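Local coordinates for protein ureidoglycolate hydrolase (PDB 4PXE) that hydrolyses (S)-ureidoglycolate to glyoxylate, ammonium and carbon dioxide in plant purine breakdown, working as a manganese-dependent homodimeric amidohydrolase, at residues 109-117 against 417-425; 66-74 against 183-194. All coordinates share one frame; numbering follows the deposited sequence.

Contact 1. Residues 109-117 against 417-425; sequences LGAIEAINV and VKVLSLTLA
A114 and S421 mark the point where two helices come together closely because small side chains face each other. The CB of A114 lies 3.3 Å from S421 OG, and the short axes, crossing at -60°, approach to 8.7 Å. Knobs-into-holes packing works in both directions: A114 fills a hole formed by V417, L420, S421 and L424, while V417 sits among G110, E113, A114 and V117. With its CG1 anti to the backbone N (chi1 169°), V417 sends that methyl against A114 and CG2 to 3.6 Å from G110 O. The S421 hydroxyl turns back to its own helix and donates to V417 O (OG to O 3.0 Å), above the carbonyl plane and from the face opposite S421 N. A leucine in place of S421 would probably press into A114 and V117, forcing the helices apart, and leave V417 O without its second donor. Packing is looser toward L424, whose CD1 stays 4.4 Å from A114 CB. Beyond the interface, helix 105-120 lays A111, I112 and I115 on strand 129-133 and rests I112 on helix 45-60, while helix 410-429 sets L422 and T423 against helix 352-364.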
ATOM      1  N   LEU A 109      22.515   9.831  21.618  1.00 12.70           N
ATOM      2  CA  LEU A 109      22.385  10.667  22.812  1.00 13.09           C
ATOM      3  C   LEU A 109      23.222  10.139  23.969  1.00 13.14           C
ATOM      4  O   LEU A 109      23.806  10.916  24.734  1.00 14.63           O
ATOM      5  CB  LEU A 109      20.921  10.809  23.236  1.00 14.05           C
ATOM      6  CG  LEU A 109      20.007  11.488  22.211  1.00 14.40           C
ATOM      7  CD1 LEU A 109      18.586  11.601  22.723  1.00 15.93           C
ATOM      8  CD2 LEU A 109      20.528  12.855  21.843  1.00 18.17           C
ATOM      9  N   GLY A 110      23.318   8.819  24.074  1.00 13.57           N
ATOM     10  CA  GLY A 110      24.115   8.206  25.118  1.00 14.96           C
ATOM     11  C   GLY A 110      25.603   8.425  24.906  1.00 13.87           C
ATOM     12  O   GLY A 110      26.360   8.539  25.868  1.00 14.73           O
ATOM     13  N   ALA A 111      26.040   8.514  23.652  1.00 13.71           N
ATOM     14  CA  ALA A 111      27.448   8.784  23.367  1.00 14.56           C
ATOM     15  C   ALA A 111      27.786  10.219  23.744  1.00 14.11           C
ATOM     16  O   ALA A 111      28.859  10.492  24.294  1.00 15.50           O
ATOM     17  CB  ALA A 111      27.772   8.528  21.906  1.00 15.17           C
ATOM     18  N   ILE A 112      26.880  11.138  23.448  1.00 14.51           N
ATOM     19  CA  ILE A 112      27.079  12.537  23.836  1.00 15.71           C
ATOM     20  C   ILE A 112      27.114  12.639  25.363  1.00 15.37           C
ATOM     21  O   ILE A 112      27.982  13.311  25.927  1.00 16.65           O
ATOM     22  CB  ILE A 112      26.010  13.465  23.220  1.00 15.11           C
ATOM     23  CG1 ILE A 112      26.095  13.412  21.690  1.00 14.95           C
ATOM     24  CG2 ILE A 112      26.204  14.901  23.715  1.00 18.14           C
ATOM     25  CD1 ILE A 112      24.974  14.144  20.972  1.00 16.37           C
ATOM     26  N   GLU A 113      26.207  11.934  26.032  1.00 15.12           N
ATOM     27  CA  GLU A 113      26.219  11.915  27.491  1.00 14.71           C
ATOM     28  C   GLU A 113      27.518  11.308  28.028  1.00 15.32           C
ATOM     29  O   GLU A 113      28.044  11.771  29.033  1.00 17.13           O
ATOM     30  CB  GLU A 113      24.986  11.193  28.059  1.00 15.29           C
ATOM     31  CG  GLU A 113      24.943  11.102  29.597  1.00 16.29           C
ATOM     32  CD  GLU A 113      24.819  12.455  30.306  1.00 19.19           C
ATOM     33  OE1 GLU A 113      24.540  13.486  29.651  1.00 19.76           O
ATOM     34  OE2 GLU A 113      24.998  12.485  31.547  1.00 17.49           O
ATOM     35  N   ALA A 114      28.058  10.304  27.345  1.00 14.61           N
ATOM     36  CA  ALA A 114      29.335   9.723  27.744  1.00 16.45           C
ATOM     37  C   ALA A 114      30.473  10.744  27.697  1.00 15.99           C
ATOM     38  O   ALA A 114      31.335  10.769  28.589  1.00 17.65           O
ATOM     39  CB  ALA A 114      29.665   8.525  26.863  1.00 16.52           C
ATOM     40  N   ILE A 115      30.477  11.597  26.677  1.00 14.97           N
ATOM     41  CA  ILE A 115      31.463  12.675  26.591  1.00 17.05           C
ATOM     42  C   ILE A 115      31.307  13.625  27.774  1.00 17.38           C
ATOM     43  O   ILE A 115      32.280  13.984  28.441  1.00 19.16           O
ATOM     44  CB  ILE A 115      31.320  13.471  25.278  1.00 19.57           C
ATOM     45  CG1 ILE A 115      31.716  12.601  24.088  1.00 22.80           C
ATOM     46  CG2 ILE A 115      32.174  14.725  25.310  1.00 20.59           C
ATOM     47  CD1 ILE A 115      33.123  12.119  24.120  1.00 25.21           C
ATOM     48  N   ASN A 116      30.074  14.032  28.036  1.00 16.62           N
ATOM     49  CA  ASN A 116      29.795  14.932  29.151  1.00 17.34           C
ATOM     50  C   ASN A 116      30.166  14.333  30.509  1.00 17.27           C
ATOM     51  O   ASN A 116      30.709  15.030  31.376  1.00 17.85           O
ATOM     52  CB  ASN A 116      28.339  15.400  29.097  1.00 18.34           C
ATOM     53  CG  ASN A 116      28.094  16.369  27.942  1.00 17.25           C
ATOM     54  OD1 ASN A 116      28.944  17.212  27.645  1.00 24.54           O
ATOM     55  ND2 ASN A 116      26.948  16.250  27.289  1.00 21.46           N
ATOM     56  N   VAL A 117      29.914  13.037  30.674  1.00 17.12           N
ATOM     57  CA  VAL A 117      30.303  12.297  31.870  1.00 17.22           C
ATOM     58  C   VAL A 117      31.825  12.342  32.069  1.00 18.35           C
ATOM     59  O   VAL A 117      32.317  12.649  33.162  1.00 18.31           O
ATOM     60  CB  VAL A 117      29.841  10.818  31.780  1.00 15.53           C
ATOM     61  CG1 VAL A 117      30.583   9.938  32.786  1.00 17.61           C
ATOM     62  CG2 VAL A 117      28.316  10.704  31.955  1.00 16.95           C
ATOM     63  N   VAL A 417      25.792   3.937  29.382  1.00 13.63           N
ATOM     64  CA  VAL A 417      26.600   5.141  29.206  1.00 13.20           C
ATOM     65  C   VAL A 417      27.883   5.078  30.037  1.00 13.98           C
ATOM     66  O   VAL A 417      28.958   5.456  29.556  1.00 14.60           O
ATOM     67  CB  VAL A 417      25.791   6.422  29.536  1.00 12.90           C
ATOM     68  CG1 VAL A 417      26.707   7.645  29.624  1.00 14.82           C
ATOM     69  CG2 VAL A 417      24.694   6.649  28.486  1.00 14.88           C
ATOM     70  N   LYS A 418      27.793   4.579  31.265  1.00 12.42           N
ATOM     71  CA  LYS A 418      28.988   4.461  32.095  1.00 13.31           C
ATOM     72  C   LYS A 418      29.987   3.484  31.499  1.00 13.37           C
ATOM     73  O   LYS A 418      31.187   3.772  31.477  1.00 14.14           O
ATOM     74  CB  LYS A 418      28.627   4.036  33.516  1.00 15.75           C
ATOM     75  CG  LYS A 418      27.916   5.105  34.324  1.00 16.54           C
ATOM     76  CD  LYS A 418      27.500   4.543  35.670  1.00 23.35           C
ATOM     77  CE  LYS A 418      26.758   5.570  36.488  1.00 29.53           C
ATOM     78  NZ  LYS A 418      26.125   4.950  37.683  1.00 33.13           N
ATOM     79  N   VAL A 419      29.512   2.334  31.029  1.00 12.60           N
ATOM     80  CA  VAL A 419      30.405   1.374  30.387  1.00 13.62           C
ATOM     81  C   VAL A 419      31.026   1.975  29.127  1.00 13.74           C
ATOM     82  O   VAL A 419      32.223   1.818  28.876  1.00 14.94           O
ATOM     83  CB  VAL A 419      29.682   0.056  30.067  1.00 13.37           C
ATOM     84  CG1 VAL A 419      30.584  -0.874  29.236  1.00 15.13           C
ATOM     85  CG2 VAL A 419      29.233  -0.625  31.352  1.00 14.70           C
ATOM     86  N   LEU A 420      30.225   2.695  28.352  1.00 13.26           N
ATOM     87  CA  LEU A 420      30.744   3.371  27.168  1.00 13.79           C
ATOM     88  C   LEU A 420      31.821   4.400  27.517  1.00 14.15           C
ATOM     89  O   LEU A 420      32.888   4.416  26.898  1.00 15.57           O
ATOM     90  CB  LEU A 420      29.611   4.028  26.389  1.00 13.75           C
ATOM     91  CG  LEU A 420      30.040   4.754  25.115  1.00 13.44           C
ATOM     92  CD1 LEU A 420      30.728   3.803  24.141  1.00 14.93           C
ATOM     93  CD2 LEU A 420      28.829   5.415  24.450  1.00 13.52           C
ATOM     94  N   SER A 421      31.545   5.242  28.513  1.00 13.52           N
ATOM     95  CA  SER A 421      32.507   6.242  28.971  1.00 15.02           C
ATOM     96  C   SER A 421      33.832   5.607  29.372  1.00 14.80           C
ATOM     97  O   SER A 421      34.915   6.060  28.972  1.00 15.02           O
ATOM     98  CB  SER A 421      31.948   6.996  30.173  1.00 16.36           C
ATOM     99  OG  SER A 421      30.809   7.766  29.830  1.00 16.15           O
ATOM    100  N   LEU A 422      33.747   4.563  30.185  1.00 13.97           N
ATOM    101  CA  LEU A 422      34.946   3.956  30.745  1.00 13.07           C
ATOM    102  C   LEU A 422      35.710   3.179  29.678  1.00 15.06           C
ATOM    103  O   LEU A 422      36.941   3.175  29.671  1.00 16.10           O
ATOM    104  CB  LEU A 422      34.569   3.059  31.931  1.00 15.00           C
ATOM    105  CG  LEU A 422      35.718   2.497  32.767  1.00 17.61           C
ATOM    106  CD1 LEU A 422      36.704   3.599  33.195  1.00 16.27           C
ATOM    107  CD2 LEU A 422      35.139   1.791  33.972  1.00 16.31           C
ATOM    108  N   THR A 423      34.994   2.532  28.765  1.00 14.62           N
ATOM    109  CA  THR A 423      35.651   1.819  27.672  1.00 14.35           C
ATOM    110  C   THR A 423      36.338   2.795  26.709  1.00 15.98           C
ATOM    111  O   THR A 423      37.471   2.551  26.282  1.00 16.76           O
ATOM    112  CB  THR A 423      34.655   0.917  26.893  1.00 13.57           C
ATOM    113  OG1 THR A 423      33.993   0.026  27.803  1.00 15.37           O
ATOM    114  CG2 THR A 423      35.395   0.085  25.854  1.00 17.73           C
ATOM    115  N   LEU A 424      35.679   3.906  26.388  1.00 15.00           N
ATOM    116  CA  LEU A 424      36.285   4.960  25.564  1.00 14.84           C
ATOM    117  C   LEU A 424      37.570   5.462  26.211  1.00 15.67           C
ATOM    118  O   LEU A 424      38.578   5.658  25.526  1.00 16.96           O
ATOM    119  CB  LEU A 424      35.324   6.141  25.401  1.00 15.97           C
ATOM    120  CG  LEU A 424      34.135   5.956  24.458  1.00 14.88           C
ATOM    121  CD1 LEU A 424      33.181   7.125  24.621  1.00 17.59           C
ATOM    122  CD2 LEU A 424      34.592   5.825  23.009  1.00 17.37           C
ATOM    123  N   ALA A 425      37.504   5.700  27.516  1.00 15.53           N
ATOM    124  CA  ALA A 425      38.633   6.232  28.273  1.00 15.97           C
ATOM    125  C   ALA A 425      39.798   5.257  28.228  1.00 16.56           C
ATOM    126  O   ALA A 425      40.946   5.655  27.972  1.00 19.16           O
ATOM    127  CB  ALA A 425      38.213   6.493  29.713  1.00 16.70           C
TER

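Contact 2. Residues 66-74 against 183-194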
ATOM      1  N   ARG A  66      31.478  18.131  12.294  1.00 20.29           N
ATOM      2  CA  ARG A  66      31.586  18.167  10.839  1.00 20.11           C
ATOM      3  C   ARG A  66      30.646  17.156  10.214  1.00 20.94           C
ATOM      4  O   ARG A  66      30.179  16.239  10.887  1.00 19.81           O
ATOM      5  CB  ARG A  66      33.014  17.878  10.395  1.00 22.08           C
ATOM      6  CG  ARG A  66      33.575  16.583  10.921  1.00 25.41           C
ATOM      7  CD  ARG A  66      34.957  16.301  10.356  1.00 30.93           C
ATOM      8  NE  ARG A  66      34.868  15.333   9.272  1.00 41.10           N
ATOM      9  CZ  ARG A  66      35.091  14.032   9.418  1.00 32.86           C
ATOM     10  NH1 ARG A  66      35.453  13.543  10.602  1.00 35.22           N
ATOM     11  NH2 ARG A  66      34.969  13.228   8.376  1.00 35.57           N
ATOM     12  N   GLU A  67      30.355  17.350   8.933  1.00 20.56           N
ATOM     13  CA  GLU A  67      29.493  16.449   8.179  1.00 20.24           C
ATOM     14  C   GLU A  67      30.139  16.085   6.862  1.00 25.90           C
ATOM     15  O   GLU A  67      30.848  16.899   6.263  1.00 26.38           O
ATOM     16  CB  GLU A  67      28.145  17.099   7.891  1.00 24.72           C
ATOM     17  CG  GLU A  67      27.334  17.420   9.114  1.00 25.60           C
ATOM     18  CD  GLU A  67      25.955  17.918   8.764  1.00 26.48           C
ATOM     19  OE1 GLU A  67      25.086  17.092   8.406  1.00 32.66           O
ATOM     20  OE2 GLU A  67      25.732  19.137   8.837  1.00 28.68           O
ATOM     21  N   ASP A  68      29.896  14.865   6.400  1.00 21.48           N
ATOM     22  CA  ASP A  68      30.416  14.461   5.100  1.00 21.71           C
ATOM     23  C   ASP A  68      29.359  14.627   4.005  1.00 20.33           C
ATOM     24  O   ASP A  68      28.279  15.169   4.250  1.00 20.70           O
ATOM     25  CB  ASP A  68      31.043  13.052   5.127  1.00 19.93           C
ATOM     26  CG  ASP A  68      30.026  11.933   5.374  1.00 16.09           C
ATOM     27  OD1 ASP A  68      28.816  12.158   5.187  1.00 19.72           O
ATOM     28  OD2 ASP A  68      30.478  10.823   5.745  1.00 18.65           O
ATOM     29  N   ALA A  69      29.685  14.167   2.801  1.00 20.78           N
ATOM     30  CA  ALA A  69      28.861  14.442   1.626  1.00 22.84           C
ATOM     31  C   ALA A  69      27.429  13.898   1.704  1.00 22.51           C
ATOM     32  O   ALA A  69      26.527  14.423   1.054  1.00 23.98           O
ATOM     33  CB  ALA A  69      29.560  13.939   0.369  1.00 23.37           C
ATOM     34  N   VAL A  70      27.223  12.855   2.503  1.00 20.64           N
ATOM     35  CA  VAL A  70      25.895  12.244   2.604  1.00 17.79           C
ATOM     36  C   VAL A  70      25.220  12.508   3.944  1.00 17.88           C
ATOM     37  O   VAL A  70      24.110  12.037   4.193  1.00 17.33           O
ATOM     38  CB  VAL A  70      25.922  10.716   2.346  1.00 19.12           C
ATOM     39  CG1 VAL A  70      26.433  10.414   0.937  1.00 19.29           C
ATOM     40  CG2 VAL A  70      26.751   9.994   3.392  1.00 17.63           C
ATOM     41  N   GLY A  71      25.895  13.245   4.815  1.00 20.14           N
ATOM     42  CA  GLY A  71      25.266  13.649   6.057  1.00 18.93           C
ATOM     43  C   GLY A  71      25.589  12.795   7.267  1.00 16.89           C
ATOM     44  O   GLY A  71      24.891  12.894   8.278  1.00 16.86           O
ATOM     45  N   ASN A  72      26.621  11.961   7.184  1.00 16.90           N
ATOM     46  CA  ASN A  72      27.184  11.415   8.416  1.00 15.74           C
ATOM     47  C   ASN A  72      27.731  12.589   9.207  1.00 19.40           C
ATOM     48  O   ASN A  72      28.385  13.478   8.647  1.00 19.23           O
ATOM     49  CB  ASN A  72      28.299  10.396   8.154  1.00 15.40           C
ATOM     50  CG  ASN A  72      27.825   9.159   7.411  1.00 17.14           C
ATOM     51  OD1 ASN A  72      26.838   8.513   7.781  1.00 15.31           O
ATOM     52  ND2 ASN A  72      28.552   8.801   6.367  1.00 18.20           N
ATOM     53  N   ILE A  73      27.456  12.601  10.506  1.00 15.83           N
ATOM     54  CA  ILE A  73      27.818  13.722  11.368  1.00 16.06           C
ATOM     55  C   ILE A  73      28.845  13.260  12.391  1.00 17.42           C
ATOM     56  O   ILE A  73      28.694  12.194  12.983  1.00 17.46           O
ATOM     57  CB  ILE A  73      26.560  14.298  12.048  1.00 18.84           C
ATOM     58  CG1 ILE A  73      25.636  14.899  10.980  1.00 18.13           C
ATOM     59  CG2 ILE A  73      26.921  15.354  13.073  1.00 19.59           C
ATOM     60  CD1 ILE A  73      24.230  15.224  11.446  1.00 20.28           C
ATOM     61  N   PHE A  74      29.899  14.054  12.586  1.00 16.02           N
ATOM     62  CA  PHE A  74      31.015  13.669  13.430  1.00 17.24           C
ATOM     63  C   PHE A  74      31.229  14.739  14.490  1.00 18.75           C
ATOM     64  O   PHE A  74      31.187  15.928  14.180  1.00 19.75           O
ATOM     65  CB  PHE A  74      32.295  13.526  12.590  1.00 18.56           C
ATOM     66  CG  PHE A  74      32.198  12.498  11.490  1.00 17.82           C
ATOM     67  CD1 PHE A  74      31.617  12.819  10.271  1.00 19.30           C
ATOM     68  CD2 PHE A  74      32.697  11.217  11.672  1.00 20.10           C
ATOM     69  CE1 PHE A  74      31.527  11.877   9.252  1.00 18.71           C
ATOM     70  CE2 PHE A  74      32.612  10.265  10.655  1.00 19.09           C
ATOM     71  CZ  PHE A  74      32.026  10.600   9.447  1.00 18.81           C
ATOM     72  N   TYR A 183      22.191  18.550   1.636  1.00 29.26           N
ATOM     73  CA  TYR A 183      23.400  17.901   1.166  1.00 30.97           C
ATOM     74  C   TYR A 183      23.463  18.044  -0.359  1.00 37.57           C
ATOM     75  O   TYR A 183      22.996  17.188  -1.111  1.00 34.24           O
ATOM     76  CB  TYR A 183      23.468  16.455   1.682  1.00 31.25           C
ATOM     77  CG  TYR A 183      23.314  16.418   3.193  1.00 27.66           C
ATOM     78  CD1 TYR A 183      24.361  16.811   4.020  1.00 25.97           C
ATOM     79  CD2 TYR A 183      22.111  16.054   3.790  1.00 26.18           C
ATOM     80  CE1 TYR A 183      24.227  16.820   5.398  1.00 25.19           C
ATOM     81  CE2 TYR A 183      21.968  16.054   5.170  1.00 24.87           C
ATOM     82  CZ  TYR A 183      23.030  16.438   5.968  1.00 24.32           C
ATOM     83  OH  TYR A 183      22.895  16.445   7.337  1.00 23.44           O
ATOM     84  N   ALA A 184      24.016  19.177  -0.793  1.00 39.39           N
ATOM     85  CA  ALA A 184      24.047  19.560  -2.203  1.00 40.79           C
ATOM     86  C   ALA A 184      24.909  18.602  -3.010  1.00 40.25           C
ATOM     87  O   ALA A 184      25.901  18.080  -2.510  1.00 40.20           O
ATOM     88  CB  ALA A 184      24.556  20.987  -2.347  1.00 39.37           C
ATOM     89  N   GLU A 185      24.527  18.356  -4.257  1.00 45.32           N
ATOM     90  CA  GLU A 185      25.288  17.418  -5.068  1.00 45.30           C
ATOM     91  C   GLU A 185      26.555  18.066  -5.610  1.00 51.12           C
ATOM     92  O   GLU A 185      26.561  19.235  -6.008  1.00 52.44           O
ATOM     93  CB  GLU A 185      24.441  16.813  -6.198  1.00 49.82           C
ATOM     94  CG  GLU A 185      24.385  17.624  -7.478  1.00 50.62           C
ATOM     95  CD  GLU A 185      23.628  16.912  -8.582  1.00 50.44           C
ATOM     96  OE1 GLU A 185      22.460  17.279  -8.829  1.00 51.44           O
ATOM     97  OE2 GLU A 185      24.201  15.987  -9.202  1.00 52.75           O
ATOM     98  N   ASP A 186      27.637  17.301  -5.579  1.00 54.08           N
ATOM     99  CA  ASP A 186      28.873  17.699  -6.216  1.00 55.04           C
ATOM    100  C   ASP A 186      29.084  16.726  -7.361  1.00 55.91           C
ATOM    101  O   ASP A 186      29.458  15.571  -7.148  1.00 56.80           O
ATOM    102  CB  ASP A 186      30.034  17.645  -5.222  1.00 55.43           C
ATOM    103  CG  ASP A 186      31.345  18.109  -5.827  1.00 61.52           C
ATOM    104  OD1 ASP A 186      31.324  18.672  -6.945  1.00 61.61           O
ATOM    105  OD2 ASP A 186      32.399  17.918  -5.179  1.00 60.63           O
ATOM    106  N   LYS A 187      28.827  17.195  -8.576  1.00 56.69           N
ATOM    107  CA  LYS A 187      28.890  16.346  -9.759  1.00 58.22           C
ATOM    108  C   LYS A 187      30.311  15.847 -10.025  1.00 61.25           C
ATOM    109  O   LYS A 187      30.518  14.942 -10.835  1.00 63.71           O
ATOM    110  CB  LYS A 187      28.325  17.089 -10.973  1.00 62.39           C
ATOM    111  CG  LYS A 187      26.870  17.504 -10.794  1.00 61.33           C
ATOM    112  CD  LYS A 187      26.523  18.758 -11.587  1.00 66.52           C
ATOM    113  CE  LYS A 187      26.471  18.491 -13.085  1.00 69.20           C
ATOM    114  NZ  LYS A 187      26.092  19.722 -13.850  1.00 69.70           N
ATOM    115  N   ASP A 188      31.282  16.435  -9.331  1.00 57.67           N
ATOM    116  CA  ASP A 188      32.665  15.977  -9.399  1.00 62.11           C
ATOM    117  C   ASP A 188      32.909  14.886  -8.358  1.00 58.89           C
ATOM    118  O   ASP A 188      33.881  14.134  -8.448  1.00 59.99           O
ATOM    119  CB  ASP A 188      33.631  17.142  -9.161  1.00 64.59           C
ATOM    120  CG  ASP A 188      33.378  18.313 -10.094  1.00 71.29           C
ATOM    121  OD1 ASP A 188      33.053  18.076 -11.278  1.00 71.59           O
ATOM    122  OD2 ASP A 188      33.501  19.473  -9.638  1.00 72.69           O
ATOM    123  N   ASP A 189      32.024  14.810  -7.368  1.00 48.19           N
ATOM    124  CA  ASP A 189      32.159  13.831  -6.294  1.00 44.19           C
ATOM    125  C   ASP A 189      31.321  12.590  -6.572  1.00 38.12           C
ATOM    126  O   ASP A 189      30.097  12.661  -6.651  1.00 41.39           O
ATOM    127  CB  ASP A 189      31.758  14.448  -4.950  1.00 41.80           C
ATOM    128  CG  ASP A 189      32.121  13.567  -3.762  1.00 37.60           C
ATOM    129  OD1 ASP A 189      32.866  12.580  -3.940  1.00 35.41           O
ATOM    130  OD2 ASP A 189      31.673  13.880  -2.641  1.00 38.53           O
ATOM    131  N   ASP A 190      31.993  11.456  -6.721  1.00 37.07           N
ATOM    132  CA  ASP A 190      31.315  10.182  -6.902  1.00 38.13           C
ATOM    133  C   ASP A 190      31.022   9.538  -5.547  1.00 35.78           C
ATOM    134  O   ASP A 190      30.747   8.340  -5.480  1.00 35.16           O
ATOM    135  CB  ASP A 190      32.176   9.245  -7.749  1.00 41.88           C
ATOM    136  CG  ASP A 190      33.524   8.964  -7.116  1.00 44.93           C
ATOM    137  OD1 ASP A 190      33.923   9.729  -6.209  1.00 44.39           O
ATOM    138  OD2 ASP A 190      34.186   7.984  -7.526  1.00 48.46           O
ATOM    139  N   LEU A 191      31.112  10.349  -4.489  1.00 34.85           N
ATOM    140  CA  LEU A 191      30.870   9.950  -3.089  1.00 31.33           C
ATOM    141  C   LEU A 191      32.036   9.193  -2.458  1.00 33.25           C
ATOM    142  O   LEU A 191      31.966   8.767  -1.299  1.00 28.79           O
ATOM    143  CB  LEU A 191      29.554   9.177  -2.919  1.00 29.42           C
ATOM    144  CG  LEU A 191      28.307   9.915  -3.405  1.00 28.95           C
ATOM    145  CD1 LEU A 191      27.052   9.069  -3.202  1.00 27.42           C
ATOM    146  CD2 LEU A 191      28.181  11.259  -2.704  1.00 31.01           C
ATOM    147  N   SER A 192      33.117   9.051  -3.218  1.00 33.33           N
ATOM    148  CA  SER A 192      34.341   8.440  -2.724  1.00 33.82           C
ATOM    149  C   SER A 192      34.920   9.251  -1.568  1.00 30.06           C
ATOM    150  O   SER A 192      35.679   8.724  -0.754  1.00 29.60           O
ATOM    151  CB  SER A 192      35.375   8.339  -3.855  1.00 39.90           C
ATOM    152  OG  SER A 192      36.526   7.633  -3.432  1.00 51.39           O
ATOM    153  N   SER A 193      34.560  10.530  -1.509  1.00 29.44           N
ATOM    154  CA  SER A 193      34.993  11.427  -0.443  1.00 28.76           C
ATOM    155  C   SER A 193      34.556  10.928   0.933  1.00 27.79           C
ATOM    156  O   SER A 193      35.141  11.291   1.949  1.00 28.62           O
ATOM    157  CB  SER A 193      34.418  12.827  -0.667  1.00 30.71           C
ATOM    158  OG  SER A 193      33.002  12.817  -0.545  1.00 33.40           O
ATOM    159  N   VAL A 194      33.520  10.097   0.954  1.00 28.09           N
ATOM    160  CA  VAL A 194      32.950   9.598   2.202  1.00 23.04           C
ATOM    161  C   VAL A 194      33.790   8.462   2.790  1.00 24.83           C
ATOM    162  O   VAL A 194      33.829   8.271   4.011  1.00 21.57           O
ATOM    163  CB  VAL A 194      31.487   9.135   1.976  1.00 22.34           C
ATOM    164  CG1 VAL A 194      30.904   8.486   3.235  1.00 21.32           C
ATOM    165  CG2 VAL A 194      30.632  10.310   1.551  1.00 23.53           C
TER
HETATM  166  O   HOH W   1      33.194  10.555   5.711  1.00 22.60           O
HETATM  167  O   HOH W   2      32.397  13.665   2.096  1.00 26.97           O
HETATM  168  O   HOH W   3      26.720  17.037  -0.075  1.00 38.98           O
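The short bond between Y183 and E67 is the striking feature here: Y183 OH donates to E67 OE1 at only 2.5 Å, meeting the oxygen nearly along its C-O axis. Carboxylate and ring stand almost perpendicular, 87° apart, with the acid at the ring edge. The other oxygen of E67 pairs with K55, which probably helps to keep the carboxylate ionised. Over one face of the same ring lies G71, its CA 3.8 Å from the Y183 centroid in a CH-pi contact. With no side chain in the way, and at backbone angles (phi 98°) that suit glycine, G71 lets the ring lie close against its CA.

G71 closes a type I beta turn that begins at D68, in the hairpin loop between strands 64-67 and 73-77. D68 organises this loop from within. Its CG sits between the backbone N and the carbonyl carbon (chi1 67°), a rotamer that brings OD1 over the turn, where V70 N reaches it in an Asx turn and N72 N from the opposite face of the carboxylate plane. D68 OD2 takes N72 ND2 on its syn lone pair at 2.9 Å.

The second half of the contact is mainly apolar with a watery margin. V194 CG2 lies 4.0 Å from A69 CB, and V70 CG1 meets L191 CD2, while V194 CG1 rests on the acid, 3.5 Å from D68 OD2. Three waters complete the seam: one joins D68 OD2 to V194 O, another A69 N to S193 OG, and the third A69 O to A184 O. S193 OG also donates to D189 OD2 at 2.7 Å.

N72 OD1 accepts from the backbone of T135, just beyond strand 129-133. Helix 45-60 flanks I73 and Y183, helix 147-152 packs on V70 and V194, and helix 156-164 receives L191.

Overall arrangement
Read from the N terminus, the chain first reaches the hairpin 66-74, then helix segment 109-117, then loop 183-194, and finally helix segment 417-425. The two contacts therefore cross rather than nest: contact 2 closes a loop of 108 intervening residues, and contact 1, opening inside that loop, spans 299 residues, partly the same ones and including the dimerization region, before it closes near the C terminus. Their centres lie 28 Å apart, and they do not touch. Strand 129-133 and helix 45-60 adjoin both, linking them through shared neighbours. Contact 1 thus ties early and late helices of the M20 family fold together, whereas contact 2 fastens a surface loop to a hairpin turn.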